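Local coordinates for NTF2-like Protein (Anabaena variabilis ATCC 29413, PDB 3DMC) that is of unknown function but has the cone-shaped NTF2-like fold of the SnoaL-like family, whose pocket often binds small molecules, at residues 18-21 and 22-25. Residues are numbered along the deposited sequence; the frame is centred on the assembly and turned at random.
Sequences FEFF and TQGL
F18 O is gripped twice by T22, through its amide and its hydroxyl, one helical turn later. Both residues lie in helix 9-27, the long N-terminal helix of the NTF2-like fold, which packs against the curved mixed sheet. T22 N lies 2.8 Å from F18 O, the usual alpha-helical bond from the amide of residue i+4 to the carbonyl of residue i. The hydroxyl T22 OG1 is 3.0 Å from F18 O. It sits above the carbonyl plane, and the amide comes from the opposite face. T22 OG1 can reach back because it stands beside its own backbone N, anti to the carbonyl carbon (chi1 -67°). The same oxygen lies obliquely near the F18 ring, 3.9 Å from F18 CD2. That ring stacks on F92 and touches I77 and L80, so this side of the helix faces the sheet. Q23 N makes the next helical hydrogen bond, to E19 O. The Q23 chain is extended and runs beside F20, pointing the same way. Its OE1 lies near the plane of the F20 ring, at the edge, 3.8 Å from F20 CD1. The amide and ring planes are 65° apart. The F20 ring also meets K32 and F33 of helix 31-34. G24 adds no side chain, and its N bonds to F20 O at 2.9 Å. L25 N closes the series on F21 O. L25 CG lies over one face of the F21 ring, and the L25 side chain also touches W30 and I75. Replacing F21 by alanine would remove the ring beside L25, which would probably leave CD1 without that neighbour and open a gap between the two positions. L25 CD1 meets the ring most closely at F21 CE2, 3.6 Å away, with F21 CZ next at 3.9 Å.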
loop_
_atom_site.group_PDB
_atom_site.type_symbol
_atom_site.label_atom_id
_atom_site.label_comp_id
_atom_site.label_asym_id
_atom_site.label_seq_id
_atom_site.Cartn_x
_atom_site.Cartn_y
_atom_site.Cartn_z
ATOM N N PHE A 18 -9.965 10.453 -5.641
ATOM C CA PHE A 18 -10.394 9.534 -4.579
ATOM C C PHE A 18 -11.884 9.732 -4.298
ATOM O O PHE A 18 -12.615 8.791 -4.048
ATOM C CB PHE A 18 -9.578 9.645 -3.300
ATOM C CG PHE A 18 -9.651 8.412 -2.462
ATOM C CD1 PHE A 18 -9.024 7.244 -2.892
ATOM C CD2 PHE A 18 -10.371 8.392 -1.286
ATOM C CE1 PHE A 18 -9.092 6.094 -2.140
ATOM C CE2 PHE A 18 -10.459 7.227 -0.530
ATOM C CZ PHE A 18 -9.805 6.074 -0.970
ATOM N N GLU A 19 -12.347 10.969 -4.413
ATOM C CA GLU A 19 -13.795 11.223 -4.303
ATOM C C GLU A 19 -14.548 10.460 -5.385
ATOM O O GLU A 19 -15.533 9.814 -5.113
ATOM C CB GLU A 19 -14.093 12.718 -4.444
ATOM C CG GLU A 19 -13.675 13.507 -3.245
ATOM C CD GLU A 19 -14.674 13.443 -2.117
ATOM O OE1 GLU A 19 -15.854 13.784 -2.336
ATOM O OE2 GLU A 19 -14.287 13.031 -1.003
ATOM N N PHE A 20 -14.090 10.550 -6.627
ATOM C CA PHE A 20 -14.778 9.865 -7.738
ATOM C C PHE A 20 -14.657 8.337 -7.623
ATOM O O PHE A 20 -15.552 7.591 -8.039
ATOM C CB PHE A 20 -14.362 10.365 -9.139
ATOM C CG PHE A 20 -14.765 11.792 -9.386
ATOM C CD1 PHE A 20 -15.901 12.285 -8.796
ATOM C CD2 PHE A 20 -14.005 12.638 -10.172
ATOM C CE1 PHE A 20 -16.295 13.607 -8.976
ATOM C CE2 PHE A 20 -14.394 13.968 -10.360
ATOM C CZ PHE A 20 -15.544 14.442 -9.751
ATOM N N PHE A 21 -13.572 7.897 -6.995
ATOM C CA PHE A 21 -13.316 6.457 -6.768
ATOM C C PHE A 21 -14.297 5.952 -5.690
ATOM O O PHE A 21 -14.949 4.917 -5.832
ATOM C CB PHE A 21 -11.855 6.265 -6.336
ATOM C CG PHE A 21 -11.493 4.872 -5.956
ATOM C CD1 PHE A 21 -11.190 3.898 -6.910
ATOM C CD2 PHE A 21 -11.345 4.549 -4.617
ATOM C CE1 PHE A 21 -10.791 2.604 -6.510
ATOM C CE2 PHE A 21 -10.948 3.278 -4.227
ATOM C CZ PHE A 21 -10.678 2.326 -5.146
ATOM N N THR A 22 -14.469 6.770 -4.662
ATOM C CA THR A 22 -15.417 6.476 -3.584
ATOM C C THR A 22 -16.812 6.311 -4.198
ATOM O O THR A 22 -17.536 5.357 -3.921
ATOM C CB THR A 22 -15.406 7.593 -2.503
ATOM O OG1 THR A 22 -14.141 7.580 -1.828
ATOM C CG2 THR A 22 -16.562 7.435 -1.480
ATOM N N GLN A 23 -17.155 7.277 -5.042
ATOM C CA GLN A 23 -18.484 7.320 -5.692
ATOM C C GLN A 23 -18.706 6.084 -6.593
ATOM O O GLN A 23 -19.777 5.473 -6.612
ATOM C CB GLN A 23 -18.636 8.608 -6.493
ATOM C CG GLN A 23 -19.943 8.715 -7.217
ATOM C CD GLN A 23 -20.120 10.058 -7.900
ATOM O OE1 GLN A 23 -19.322 10.973 -7.706
ATOM N NE2 GLN A 23 -21.182 10.182 -8.690
ATOM N N GLY A 24 -17.647 5.682 -7.289
ATOM C CA GLY A 24 -17.711 4.531 -8.161
ATOM C C GLY A 24 -17.934 3.271 -7.371
ATOM O O GLY A 24 -18.735 2.410 -7.726
ATOM N N LEU A 25 -17.239 3.164 -6.243
ATOM C CA LEU A 25 -17.381 1.990 -5.420
ATOM C C LEU A 25 -18.799 1.916 -4.864
ATOM O O LEU A 25 -19.374 0.859 -4.781
ATOM C CB LEU A 25 -16.426 2.023 -4.250
ATOM C CG LEU A 25 -14.981 1.715 -4.628
ATOM C CD1 LEU A 25 -14.151 1.808 -3.342
ATOM C CD2 LEU A 25 -14.906 0.303 -5.231
#